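Local coordinates for periplasmic binding protein component of an ABC type zinc uptake transporter (Synechocystis sp., PDB 2OV1) that probably captures zinc in the periplasm and delivers it to an ABC-type uptake transporter in the membrane, at residues Ile162-Ser167 / Ile180-Glu185; Pro100-Ser105 / Trp168-Arg173; Glu232-Leu237 / Ala249-Asn254; Gln84-Leu89 / Lys110-Thr115. One frame throughout, in Å; residues are numbered along the deposited sequence.

In the fold
Interactions 1 and 3 lie on the same parallel four-stranded sheet: interaction 1 pairs strand 160-163 with the outermost strand 178-181, and interaction 3 sets helix 241-256 against the other outermost strand, 230-234. Interaction 4 sits about 24 Å from each of them, centre to centre, beside helix 106-123. Interaction 2 touches all three, its centre 12 to 13 Å from theirs. Along the chain, interactions 4 and 2 cross, 2 and 1 cross, and 3 comes last. Interaction 2 thus ties the loop 100-105, which follows strand 78-81 of the other sheet, to the half holding interactions 1 and 3. The zinc ligands His101 and His165 fall in interactions 2 and 1, consistent with a metal site between two lobes.

Interaction 1. Residues Ile162-Ser167 / Ile180-Glu185; sequences IVFHPS and IPIEVE
His165 carries its ring to Glu183 by setting CG opposite the carbonyl carbon (chi1 -84°), while Glu183, with CG opposite its backbone N (chi1 161°) and an extended chain beyond, brings its carboxylate to the ring's edge. NE2 of His165 donates to OE2 of Glu183 over 3.0 Å in an almost straight bond (175°) in the imidazole plane, using the oxygen's anti lone pair. That oxygen approaches CZ of Phe164 (3.4 Å), and CE2 of that ring lies over one face of the imidazole, toward its rim. ND1 of His165 makes a weak hydrogen bond to Glu212. Replacing His165 by alanine would probably leave the Glu183 carboxylate without its mate, free to turn, and take a ligand from the zinc site.

Alongside, the backbones pair in parallel: Val163 N gives to Ile180 O (2.8 Å), Ile182 N to Val163 O (2.8 Å). Glu183 N to Phe164 O (3.0 Å) extends the pairing past the strands. On one face Ile162 CG2 meets Ile182 CD1 (3.7 Å); on the other Pro166 CB rests against Pro181 CB (3.7 Å). The arrangement belongs to a beta-alpha-beta unit, strand 160-163, helix 169-174 and strand 178-181, with a zinc-binding histidine just beyond its first strand.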
loop_
_atom_site.group_PDB
_atom_site.type_symbol
_atom_site.label_atom_id
_atom_site.label_comp_id
_atom_site.label_asym_id
_atom_site.label_seq_id
_atom_site.Cartn_x
_atom_site.Cartn_y
_atom_site.Cartn_z
ATOM N N ILE A 162 12.449 -11.392 -2.341
ATOM C CA ILE A 162 11.588 -12.261 -1.551
ATOM C C ILE A 162 10.774 -11.466 -0.551
ATOM O O ILE A 162 11.335 -10.721 0.257
ATOM C CB ILE A 162 12.419 -13.301 -0.752
ATOM C CG1 ILE A 162 13.216 -14.190 -1.715
ATOM C CG2 ILE A 162 11.499 -14.140 0.125
ATOM C CD1 ILE A 162 14.234 -15.085 -1.011
ATOM N N VAL A 163 9.456 -11.612 -0.603
ATOM C CA VAL A 163 8.594 -10.918 0.353
ATOM C C VAL A 163 7.726 -11.908 1.096
ATOM O O VAL A 163 7.277 -12.892 0.516
ATOM C CB VAL A 163 7.660 -9.886 -0.319
ATOM C CG1 VAL A 163 8.487 -8.777 -0.947
ATOM C CG2 VAL A 163 6.782 -10.557 -1.340
ATOM N N PHE A 164 7.498 -11.654 2.381
ATOM C CA PHE A 164 6.658 -12.536 3.172
ATOM C C PHE A 164 5.245 -12.432 2.629
ATOM O O PHE A 164 4.547 -13.429 2.534
ATOM C CB PHE A 164 6.681 -12.143 4.651
ATOM C CG PHE A 164 5.671 -12.879 5.484
ATOM C CD1 PHE A 164 5.714 -14.263 5.585
ATOM C CD2 PHE A 164 4.659 -12.186 6.144
ATOM C CE1 PHE A 164 4.757 -14.951 6.331
ATOM C CE2 PHE A 164 3.698 -12.857 6.891
ATOM C CZ PHE A 164 3.747 -14.244 6.985
ATOM N N HIS A 165 4.825 -11.218 2.286
ATOM C CA HIS A 165 3.498 -10.989 1.709
ATOM C C HIS A 165 3.633 -10.197 0.420
ATOM O O HIS A 165 4.432 -9.269 0.331
ATOM C CB HIS A 165 2.582 -10.250 2.683
ATOM C CG HIS A 165 1.904 -11.152 3.658
ATOM N ND1 HIS A 165 1.023 -10.699 4.614
ATOM C CD2 HIS A 165 1.981 -12.500 3.830
ATOM C CE1 HIS A 165 0.587 -11.718 5.334
ATOM N NE2 HIS A 165 1.155 -12.821 4.875
ATOM N N PRO A 166 2.854 -10.562 -0.604
ATOM C CA PRO A 166 2.916 -9.863 -1.889
ATOM C C PRO A 166 2.124 -8.565 -1.856
ATOM O O PRO A 166 1.047 -8.468 -2.436
ATOM C CB PRO A 166 2.329 -10.884 -2.850
ATOM C CG PRO A 166 1.237 -11.482 -2.028
ATOM C CD PRO A 166 1.873 -11.666 -0.651
ATOM N N SER A 167 2.669 -7.571 -1.171
ATOM C CA SER A 167 2.014 -6.282 -1.067
ATOM C C SER A 167 2.623 -5.313 -2.069
ATOM O O SER A 167 2.104 -4.217 -2.252
ATOM C CB SER A 167 2.195 -5.708 0.339
ATOM O OG SER A 167 1.908 -6.675 1.326
ATOM N N ILE A 180 8.804 -12.403 -4.934
ATOM C CA ILE A 180 8.695 -13.835 -4.699
ATOM C C ILE A 180 8.039 -13.900 -3.320
ATOM O O ILE A 180 8.686 -13.692 -2.293
ATOM C CB ILE A 180 10.091 -14.511 -4.661
ATOM C CG1 ILE A 180 10.936 -14.060 -5.866
ATOM C CG2 ILE A 180 9.940 -16.020 -4.668
ATOM C CD1 ILE A 180 10.252 -14.232 -7.213
ATOM N N PRO A 181 6.727 -14.148 -3.287
ATOM C CA PRO A 181 5.955 -14.229 -2.049
ATOM C C PRO A 181 6.013 -15.555 -1.319
ATOM O O PRO A 181 5.845 -16.619 -1.913
ATOM C CB PRO A 181 4.544 -13.887 -2.510
ATOM C CG PRO A 181 4.491 -14.540 -3.828
ATOM C CD PRO A 181 5.829 -14.155 -4.451
ATOM N N ILE A 182 6.256 -15.457 -0.017
ATOM C CA ILE A 182 6.342 -16.595 0.886
ATOM C C ILE A 182 4.944 -17.131 1.189
ATOM O O ILE A 182 4.727 -18.340 1.203
ATOM C CB ILE A 182 6.964 -16.170 2.234
ATOM C CG1 ILE A 182 8.412 -15.726 2.034
ATOM C CG2 ILE A 182 6.821 -17.282 3.252
ATOM C CD1 ILE A 182 9.297 -16.767 1.429
ATOM N N GLU A 183 4.013 -16.215 1.449
ATOM C CA GLU A 183 2.634 -16.555 1.793
ATOM C C GLU A 183 1.606 -15.682 1.065
ATOM O O GLU A 183 1.570 -14.461 1.239
ATOM C CB GLU A 183 2.446 -16.444 3.325
ATOM C CG GLU A 183 0.989 -16.309 3.822
ATOM C CD GLU A 183 0.830 -16.486 5.353
ATOM O OE1 GLU A 183 0.867 -17.640 5.834
ATOM O OE2 GLU A 183 0.668 -15.476 6.076
ATOM N N VAL A 184 0.784 -16.319 0.235
ATOM C CA VAL A 184 -0.275 -15.631 -0.508
ATOM C C VAL A 184 -1.615 -16.188 -0.022
ATOM O O VAL A 184 -1.777 -17.398 0.106
ATOM C CB VAL A 184 -0.151 -15.871 -2.043
ATOM C CG1 VAL A 184 1.139 -15.270 -2.565
ATOM C CG2 VAL A 184 -0.200 -17.363 -2.346
ATOM N N GLU A 185 -2.576 -15.316 0.254
ATOM C CA GLU A 185 -3.873 -15.788 0.719
ATOM C C GLU A 185 -4.695 -16.396 -0.410
ATOM O O GLU A 185 -4.719 -15.868 -1.520
ATOM C CB GLU A 185 -4.634 -14.647 1.405
ATOM C CG GLU A 185 -4.074 -14.360 2.785
ATOM C CD GLU A 185 -4.025 -15.621 3.632
ATOM O OE1 GLU A 185 -5.082 -15.999 4.186
ATOM O OE2 GLU A 185 -2.942 -16.248 3.719
#

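Interaction 2. Residues Pro100-Ser105 / Trp168-Arg173; sequences PHIWLS and WAYFAR
Ile102 and Leu104 each press a methyl onto an aromatic face of the other segment, and these two CH-pi contacts form the tight part of the interface. CG2 of Ile102 stands 3.6 Å from the centroid of the Tyr170 ring, 16° off its normal. It gets there because CG1 takes the position between the backbone N and the carbonyl carbon (chi1 56°), which turns CG2 toward the ring. CD1 of Leu104 sits over the six-membered ring of Trp168, 4.0 Å from its centroid. Leu104 O lies in the plane of the Phe171 ring, at its edge, and approaches CB of that residue to 3.4 Å.

The polar part is held less directly, through a water that lies in plane at the edge of the Tyr170 ring. No direct hydrogen bond joins the segments; the water donates to His101 O (2.7 Å) and accepts from Tyr170 N (2.8 Å). The imidazole of His101, a zinc ligand, leads away from the helix, and its ND1 is bonded to Asp99. Tyr170 OH bonds to Asp99 O and Leu89 N, so a phenylalanine in its place would probably leave those two backbone atoms without their hydroxyl partner.

Around this contact, helix 106-123 touches Ile102 and Tyr170 through Leu108, helix 241-256 packs on Trp168 and Phe171 through Leu245, and strand 178-181 reaches Trp168 through Gln179.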
loop_
_atom_site.group_PDB
_atom_site.type_symbol
_atom_site.label_atom_id
_atom_site.label_comp_id
_atom_site.label_asym_id
_atom_site.label_seq_id
_atom_site.Cartn_x
_atom_site.Cartn_y
_atom_site.Cartn_z
ATOM N N PRO A 100 -5.433 -4.961 -4.374
ATOM C CA PRO A 100 -5.705 -3.629 -3.802
ATOM C C PRO A 100 -4.529 -2.715 -3.455
ATOM O O PRO A 100 -4.742 -1.546 -3.128
ATOM C CB PRO A 100 -6.509 -3.945 -2.533
ATOM C CG PRO A 100 -6.799 -5.423 -2.602
ATOM C CD PRO A 100 -5.644 -5.997 -3.353
ATOM N N HIS A 101 -3.310 -3.245 -3.503
ATOM C CA HIS A 101 -2.119 -2.482 -3.145
ATOM C C HIS A 101 -1.658 -1.500 -4.203
ATOM O O HIS A 101 -0.510 -1.555 -4.643
ATOM C CB HIS A 101 -0.964 -3.434 -2.812
ATOM C CG HIS A 101 -1.309 -4.476 -1.798
ATOM N ND1 HIS A 101 -1.891 -5.678 -2.137
ATOM C CD2 HIS A 101 -1.186 -4.481 -0.450
ATOM C CE1 HIS A 101 -2.116 -6.377 -1.040
ATOM N NE2 HIS A 101 -1.697 -5.672 -0.004
ATOM N N ILE A 102 -2.551 -0.602 -4.603
ATOM C CA ILE A 102 -2.217 0.405 -5.602
ATOM C C ILE A 102 -1.701 1.649 -4.902
ATOM O O ILE A 102 -1.112 2.531 -5.532
ATOM C CB ILE A 102 -3.442 0.834 -6.427
ATOM C CG1 ILE A 102 -4.546 1.334 -5.482
ATOM C CG2 ILE A 102 -3.923 -0.307 -7.285
ATOM C CD1 ILE A 102 -5.729 1.968 -6.203
ATOM N N TRP A 103 -1.937 1.732 -3.599
ATOM C CA TRP A 103 -1.485 2.902 -2.884
ATOM C C TRP A 103 0.023 2.872 -2.776
ATOM O O TRP A 103 0.644 3.838 -2.335
ATOM C CB TRP A 103 -2.127 2.976 -1.500
ATOM C CG TRP A 103 -1.614 1.971 -0.563
ATOM C CD1 TRP A 103 -0.446 2.039 0.156
ATOM C CD2 TRP A 103 -2.207 0.711 -0.250
ATOM N NE1 TRP A 103 -0.277 0.900 0.893
ATOM C CE2 TRP A 103 -1.342 0.063 0.667
ATOM C CE3 TRP A 103 -3.381 0.059 -0.655
ATOM C CZ2 TRP A 103 -1.623 -1.213 1.189
ATOM C CZ3 TRP A 103 -3.658 -1.204 -0.139
ATOM C CH2 TRP A 103 -2.783 -1.826 0.773
ATOM N N LEU A 104 0.629 1.768 -3.190
ATOM C CA LEU A 104 2.083 1.669 -3.115
ATOM C C LEU A 104 2.787 1.956 -4.433
ATOM O O LEU A 104 3.960 1.637 -4.592
ATOM C CB LEU A 104 2.484 0.296 -2.563
ATOM C CG LEU A 104 2.071 0.076 -1.087
ATOM C CD1 LEU A 104 2.321 -1.365 -0.696
ATOM C CD2 LEU A 104 2.860 1.028 -0.180
ATOM N N SER A 105 2.073 2.561 -5.375
ATOM C CA SER A 105 2.668 2.925 -6.665
ATOM C C SER A 105 2.536 4.432 -6.849
ATOM O O SER A 105 1.425 4.958 -6.965
ATOM C CB SER A 105 1.974 2.221 -7.832
ATOM O OG SER A 105 2.240 2.907 -9.046
ATOM N N TRP A 168 3.713 -5.717 -2.722
ATOM C CA TRP A 168 4.385 -4.825 -3.652
ATOM C C TRP A 168 4.278 -5.182 -5.136
ATOM O O TRP A 168 5.222 -4.969 -5.899
ATOM C CB TRP A 168 5.860 -4.677 -3.221
ATOM C CG TRP A 168 6.001 -4.504 -1.723
ATOM C CD1 TRP A 168 5.912 -5.494 -0.770
ATOM C CD2 TRP A 168 6.075 -3.271 -0.994
ATOM N NE1 TRP A 168 5.910 -4.956 0.490
ATOM C CE2 TRP A 168 6.011 -3.593 0.386
ATOM C CE3 TRP A 168 6.183 -1.924 -1.367
ATOM C CZ2 TRP A 168 6.051 -2.614 1.390
ATOM C CZ3 TRP A 168 6.221 -0.952 -0.367
ATOM C CH2 TRP A 168 6.156 -1.302 0.993
ATOM N N ALA A 169 3.130 -5.698 -5.564
ATOM C CA ALA A 169 2.971 -6.086 -6.975
ATOM C C ALA A 169 2.964 -4.879 -7.907
ATOM O O ALA A 169 3.536 -4.918 -8.997
ATOM C CB ALA A 169 1.683 -6.898 -7.169
ATOM N N TYR A 170 2.302 -3.814 -7.476
ATOM C CA TYR A 170 2.225 -2.604 -8.269
ATOM C C TYR A 170 3.591 -1.920 -8.297
ATOM O O TYR A 170 4.160 -1.658 -9.366
ATOM C CB TYR A 170 1.131 -1.717 -7.687
ATOM C CG TYR A 170 -0.251 -2.276 -7.972
ATOM C CD1 TYR A 170 -0.859 -2.066 -9.211
ATOM C CD2 TYR A 170 -0.937 -3.047 -7.026
ATOM C CE1 TYR A 170 -2.113 -2.602 -9.507
ATOM C CE2 TYR A 170 -2.201 -3.594 -7.316
ATOM C CZ TYR A 170 -2.777 -3.363 -8.557
ATOM O OH TYR A 170 -4.022 -3.868 -8.863
ATOM N N PHE A 171 4.116 -1.644 -7.113
ATOM C CA PHE A 171 5.433 -1.040 -6.975
ATOM C C PHE A 171 6.422 -1.837 -7.842
ATOM O O PHE A 171 7.225 -1.265 -8.570
ATOM C CB PHE A 171 5.848 -1.098 -5.501
ATOM C CG PHE A 171 7.229 -0.579 -5.228
ATOM C CD1 PHE A 171 7.423 0.709 -4.733
ATOM C CD2 PHE A 171 8.340 -1.398 -5.433
ATOM C CE1 PHE A 171 8.697 1.170 -4.440
ATOM C CE2 PHE A 171 9.613 -0.951 -5.147
ATOM C CZ PHE A 171 9.798 0.340 -4.644
ATOM N N ALA A 172 6.336 -3.163 -7.761
ATOM C CA ALA A 172 7.210 -4.058 -8.515
ATOM C C ALA A 172 7.053 -3.920 -10.032
ATOM O O ALA A 172 8.041 -3.881 -10.761
ATOM C CB ALA A 172 6.956 -5.493 -8.105
ATOM N N ARG A 173 5.813 -3.860 -10.505
ATOM C CA ARG A 173 5.550 -3.729 -11.933
ATOM C C ARG A 173 6.107 -2.426 -12.463
ATOM O O ARG A 173 6.769 -2.387 -13.510
ATOM C CB ARG A 173 4.047 -3.753 -12.209
ATOM C CG ARG A 173 3.476 -5.147 -12.371
ATOM C CD ARG A 173 3.687 -5.663 -13.786
ATOM N NE ARG A 173 3.267 -7.049 -13.938
ATOM C CZ ARG A 173 3.965 -8.090 -13.500
ATOM N NH1 ARG A 173 5.128 -7.903 -12.879
ATOM N NH2 ARG A 173 3.505 -9.321 -13.695
HETATM O O HOH W 1 1.893 -2.838 -4.844
#

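Interaction 3. Residues Glu232-Leu237 / Ala249-Asn254; sequences ELLDPL and AQKIAN
Glu232 and Lys251 join two successive elements of an alpha/beta fold: the outermost strand 230-234 of a parallel sheet and helix 241-256, next in the chain. The axes of residues 232-234 and 249-254 pass 9.7 Å apart, their directions 142° from each other. Lys251 reaches across from helix to strand. Its chain bends at chi2 and again at chi4 (59°), which brings NZ to Leu233 O at 2.9 Å, nearly head-on to the carbonyl (165°). On the way, its CD lies against the Glu232 carboxylate, 3.3 Å from OE2. The pair is not salt-bridged: NZ of Lys251 stays 5.2 Å from OE2 of Glu232, although the opposite charges would probably still attract.

Two waters tie the carboxylate to the helix instead. One donates to Glu232 OE2 and to Lys251 O, each at 2.6 Å; the other donates to Glu232 OE1 (2.8 Å) and accepts from Asn254 ND2 (2.7 Å). Deeper in, the methyls of Leu234 and Ile252 meet only loosely. Gln250 NE2 steadies the Asn254 amide from within the helix, donating to OD1 of Asn254 from above its carbonyl plane.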
loop_
_atom_site.group_PDB
_atom_site.type_symbol
_atom_site.label_atom_id
_atom_site.label_comp_id
_atom_site.label_asym_id
_atom_site.label_seq_id
_atom_site.Cartn_x
_atom_site.Cartn_y
_atom_site.Cartn_z
ATOM N N GLU A 232 14.866 -8.283 6.529
ATOM C CA GLU A 232 14.573 -6.871 6.652
ATOM C C GLU A 232 13.076 -6.734 6.520
ATOM O O GLU A 232 12.414 -7.620 5.987
ATOM C CB GLU A 232 15.286 -6.089 5.562
ATOM C CG GLU A 232 16.582 -5.487 6.054
ATOM C CD GLU A 232 17.484 -5.050 4.933
ATOM O OE1 GLU A 232 18.564 -4.497 5.230
ATOM O OE2 GLU A 232 17.123 -5.257 3.754
ATOM N N LEU A 233 12.541 -5.631 7.020
ATOM C CA LEU A 233 11.113 -5.412 6.939
ATOM C C LEU A 233 10.761 -4.369 5.893
ATOM O O LEU A 233 11.539 -3.456 5.615
ATOM C CB LEU A 233 10.558 -4.983 8.302
ATOM C CG LEU A 233 10.785 -6.013 9.411
ATOM C CD1 LEU A 233 10.347 -5.438 10.755
ATOM C CD2 LEU A 233 10.022 -7.284 9.083
ATOM N N LEU A 234 9.594 -4.569 5.288
ATOM C CA LEU A 234 9.026 -3.667 4.297
ATOM C C LEU A 234 7.643 -3.384 4.838
ATOM O O LEU A 234 6.833 -4.301 4.973
ATOM C CB LEU A 234 8.894 -4.329 2.928
ATOM C CG LEU A 234 10.198 -4.582 2.182
ATOM C CD1 LEU A 234 9.886 -4.849 0.708
ATOM C CD2 LEU A 234 11.119 -3.367 2.318
ATOM N N ASP A 235 7.387 -2.114 5.152
ATOM C CA ASP A 235 6.105 -1.669 5.710
ATOM C C ASP A 235 5.227 -0.957 4.687
ATOM O O ASP A 235 5.466 0.199 4.343
ATOM C CB ASP A 235 6.352 -0.730 6.887
ATOM C CG ASP A 235 5.078 -0.364 7.609
ATOM O OD1 ASP A 235 4.038 -0.989 7.301
ATOM O OD2 ASP A 235 5.108 0.537 8.483
ATOM N N PRO A 236 4.183 -1.641 4.197
ATOM C CA PRO A 236 3.267 -1.062 3.205
ATOM C C PRO A 236 2.269 -0.071 3.828
ATOM O O PRO A 236 1.665 0.747 3.125
ATOM C CB PRO A 236 2.568 -2.289 2.631
ATOM C CG PRO A 236 2.460 -3.178 3.823
ATOM C CD PRO A 236 3.814 -3.036 4.499
ATOM N N LEU A 237 2.102 -0.141 5.146
ATOM C CA LEU A 237 1.178 0.753 5.822
ATOM C C LEU A 237 1.854 1.978 6.456
ATOM O O LEU A 237 1.218 2.740 7.192
ATOM C CB LEU A 237 0.374 -0.028 6.870
ATOM C CG LEU A 237 -0.507 -1.151 6.303
ATOM C CD1 LEU A 237 -1.159 -1.928 7.437
ATOM C CD2 LEU A 237 -1.561 -0.564 5.377
ATOM N N ALA A 249 12.936 1.065 -1.603
ATOM C CA ALA A 249 13.701 0.964 -2.826
ATOM C C ALA A 249 15.164 0.767 -2.466
ATOM O O ALA A 249 15.891 0.050 -3.148
ATOM C CB ALA A 249 13.530 2.215 -3.655
ATOM N N GLN A 250 15.599 1.374 -1.368
ATOM C CA GLN A 250 16.999 1.251 -0.960
ATOM C C GLN A 250 17.337 -0.111 -0.362
ATOM O O GLN A 250 18.474 -0.573 -0.470
ATOM C CB GLN A 250 17.365 2.361 0.029
ATOM C CG GLN A 250 18.855 2.622 0.095
ATOM C CD GLN A 250 19.475 2.895 -1.279
ATOM O OE1 GLN A 250 19.110 3.855 -1.969
ATOM N NE2 GLN A 250 20.400 2.033 -1.686
ATOM N N LYS A 251 16.352 -0.742 0.272
ATOM C CA LYS A 251 16.527 -2.060 0.875
ATOM C C LYS A 251 16.694 -3.039 -0.270
ATOM O O LYS A 251 17.563 -3.919 -0.244
ATOM C CB LYS A 251 15.284 -2.443 1.657
ATOM C CG LYS A 251 15.071 -1.626 2.891
ATOM C CD LYS A 251 15.667 -2.337 4.067
ATOM C CE LYS A 251 15.251 -1.666 5.350
ATOM N NZ LYS A 251 13.772 -1.658 5.480
ATOM N N ILE A 252 15.835 -2.876 -1.273
ATOM C CA ILE A 252 15.874 -3.714 -2.454
ATOM C C ILE A 252 17.253 -3.534 -3.077
ATOM O O ILE A 252 18.007 -4.493 -3.198
ATOM C CB ILE A 252 14.828 -3.291 -3.505
ATOM C CG1 ILE A 252 13.409 -3.347 -2.927
ATOM C CG2 ILE A 252 14.949 -4.191 -4.722
ATOM C CD1 ILE A 252 12.937 -4.719 -2.545
ATOM N N ALA A 253 17.575 -2.298 -3.452
ATOM C CA ALA A 253 18.853 -1.985 -4.080
ATOM C C ALA A 253 20.024 -2.575 -3.319
ATOM O O ALA A 253 20.968 -3.090 -3.919
ATOM C CB ALA A 253 19.015 -0.485 -4.202
ATOM N N ASN A 254 19.962 -2.503 -1.993
ATOM C CA ASN A 254 21.029 -3.041 -1.151
ATOM C C ASN A 254 21.148 -4.552 -1.296
ATOM O O ASN A 254 22.248 -5.101 -1.241
ATOM C CB ASN A 254 20.777 -2.693 0.317
ATOM C CG ASN A 254 21.126 -1.254 0.643
ATOM O OD1 ASN A 254 21.480 -0.465 -0.238
ATOM N ND2 ASN A 254 21.020 -0.899 1.914
HETATM O O HOH W 2 18.815 -4.860 1.807
HETATM O O HOH W 3 19.938 -2.570 3.693
#

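Interaction 4. Residues Gln84-Leu89 / Lys110-Thr115; sequences QGITPL and KRQATT
Arg111, whose CB packs on Ile86, folds its guanidinium back over its own helix: Thr114 CB lies over one face, toward the rim, and Thr115 CB sits in plane at the edge. Bends at chi2 and chi3 put it there, and NH1 makes a weak hydrogen bond to Thr115 OG1 (2.6 Å, 119°). With the charged end curled back along the helix, the aliphatic part of the arginine faces the loop 84-89. There CD1 of Ile86 reaches Arg111 CB at 3.8 Å and touches Gln112 CG at 4.2 Å, the Ile86 and Gln112 side chains crossing at about a right angle. Gln112 NE2 donates elsewhere, to Ile102 O.

At a second point Gln84 CG meets CG2 of Thr115 (4.1 Å). OG1 of Thr115, set opposite its carbonyl carbon (chi1 -55°), donates to Arg111 O at 3.0 Å, Thr115 N reaching that carbonyl from its opposite face. The same hydroxyl accepts from a water (2.8 Å) that also donates to Gln84 O (2.5 Å).

With no direct hydrogen bond across the contact, the polar link between loop and helix 106-123 runs through one water, and the direct touches are mainly between carbons.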
loop_
_atom_site.group_PDB
_atom_site.type_symbol
_atom_site.label_atom_id
_atom_site.label_comp_id
_atom_site.label_asym_id
_atom_site.label_seq_id
_atom_site.Cartn_x
_atom_site.Cartn_y
_atom_site.Cartn_z
ATOM N N GLN A 84 -11.048 4.042 -8.535
ATOM C CA GLN A 84 -11.797 4.081 -9.778
ATOM C C GLN A 84 -11.002 4.548 -10.990
ATOM O O GLN A 84 -10.148 5.427 -10.891
ATOM C CB GLN A 84 -13.054 4.940 -9.613
ATOM C CG GLN A 84 -12.811 6.417 -9.499
ATOM C CD GLN A 84 -14.116 7.201 -9.459
ATOM O OE1 GLN A 84 -14.881 7.120 -8.488
ATOM N NE2 GLN A 84 -14.385 7.952 -10.524
ATOM N N GLY A 85 -11.294 3.937 -12.134
ATOM C CA GLY A 85 -10.626 4.297 -13.372
ATOM C C GLY A 85 -9.269 3.664 -13.567
ATOM O O GLY A 85 -8.643 3.879 -14.597
ATOM N N ILE A 86 -8.811 2.883 -12.596
ATOM C CA ILE A 86 -7.510 2.239 -12.703
ATOM C C ILE A 86 -7.632 0.746 -12.976
ATOM O O ILE A 86 -8.459 0.068 -12.375
ATOM C CB ILE A 86 -6.700 2.434 -11.419
ATOM C CG1 ILE A 86 -6.648 3.922 -11.064
ATOM C CG2 ILE A 86 -5.294 1.888 -11.615
ATOM C CD1 ILE A 86 -6.053 4.221 -9.723
ATOM N N THR A 87 -6.807 0.247 -13.893
ATOM C CA THR A 87 -6.808 -1.166 -14.252
ATOM C C THR A 87 -6.018 -1.956 -13.206
ATOM O O THR A 87 -4.809 -1.787 -13.072
ATOM C CB THR A 87 -6.160 -1.374 -15.620
ATOM O OG1 THR A 87 -6.759 -0.477 -16.561
ATOM C CG2 THR A 87 -6.342 -2.810 -16.082
ATOM N N PRO A 88 -6.687 -2.850 -12.465
ATOM C CA PRO A 88 -6.036 -3.655 -11.431
ATOM C C PRO A 88 -5.107 -4.746 -11.944
ATOM O O PRO A 88 -4.877 -4.902 -13.144
ATOM C CB PRO A 88 -7.213 -4.269 -10.665
ATOM C CG PRO A 88 -8.368 -3.395 -11.000
ATOM C CD PRO A 88 -8.134 -3.088 -12.452
ATOM N N LEU A 89 -4.571 -5.502 -10.995
ATOM C CA LEU A 89 -3.712 -6.631 -11.295
ATOM C C LEU A 89 -4.333 -7.791 -10.537
ATOM O O LEU A 89 -4.807 -7.615 -9.413
ATOM C CB LEU A 89 -2.299 -6.377 -10.787
ATOM C CG LEU A 89 -1.507 -5.334 -11.559
ATOM C CD1 LEU A 89 -0.131 -5.236 -10.945
ATOM C CD2 LEU A 89 -1.401 -5.723 -13.030
ATOM N N LYS A 110 -1.055 8.997 -8.288
ATOM C CA LYS A 110 -1.391 10.257 -8.946
ATOM C C LYS A 110 -2.883 10.287 -9.277
ATOM O O LYS A 110 -3.543 11.316 -9.146
ATOM C CB LYS A 110 -0.572 10.430 -10.225
ATOM C CG LYS A 110 0.914 10.499 -9.981
ATOM C CD LYS A 110 1.646 10.894 -11.238
ATOM C CE LYS A 110 3.126 11.131 -10.978
ATOM N NZ LYS A 110 3.840 11.508 -12.242
ATOM N N ARG A 111 -3.395 9.134 -9.686
ATOM C CA ARG A 111 -4.791 8.956 -10.034
ATOM C C ARG A 111 -5.668 8.906 -8.776
ATOM O O ARG A 111 -6.774 9.438 -8.763
ATOM C CB ARG A 111 -4.952 7.659 -10.826
ATOM C CG ARG A 111 -5.859 7.771 -12.026
ATOM C CD ARG A 111 -7.232 8.284 -11.641
ATOM N NE ARG A 111 -7.602 9.428 -12.455
ATOM C CZ ARG A 111 -8.453 10.367 -12.065
ATOM N NH1 ARG A 111 -9.015 10.289 -10.867
ATOM N NH2 ARG A 111 -8.738 11.384 -12.877
ATOM N N GLN A 112 -5.177 8.268 -7.719
ATOM C CA GLN A 112 -5.951 8.179 -6.477
ATOM C C GLN A 112 -6.110 9.532 -5.826
ATOM O O GLN A 112 -7.126 9.823 -5.216
ATOM C CB GLN A 112 -5.275 7.231 -5.482
ATOM C CG GLN A 112 -5.215 5.814 -5.965
ATOM C CD GLN A 112 -4.011 5.090 -5.432
ATOM O OE1 GLN A 112 -3.865 4.900 -4.225
ATOM N NE2 GLN A 112 -3.131 4.677 -6.333
ATOM N N ALA A 113 -5.081 10.356 -5.952
ATOM C CA ALA A 113 -5.109 11.679 -5.354
ATOM C C ALA A 113 -6.035 12.575 -6.145
ATOM O O ALA A 113 -6.796 13.360 -5.579
ATOM C CB ALA A 113 -3.715 12.273 -5.328
ATOM N N THR A 114 -5.970 12.454 -7.465
ATOM C CA THR A 114 -6.801 13.266 -8.334
ATOM C C THR A 114 -8.263 13.084 -7.959
ATOM O O THR A 114 -9.002 14.049 -7.797
ATOM C CB THR A 114 -6.581 12.868 -9.797
ATOM O OG1 THR A 114 -5.207 13.093 -10.138
ATOM C CG2 THR A 114 -7.461 13.685 -10.705
ATOM N N THR A 115 -8.658 11.826 -7.815
ATOM C CA THR A 115 -10.018 11.457 -7.448
ATOM C C THR A 115 -10.382 12.059 -6.086
ATOM O O THR A 115 -11.464 12.622 -5.913
ATOM C CB THR A 115 -10.150 9.920 -7.364
ATOM O OG1 THR A 115 -9.722 9.342 -8.602
ATOM C CG2 THR A 115 -11.587 9.510 -7.077
HETATM O O HOH W 4 -9.130 6.677 -8.974
#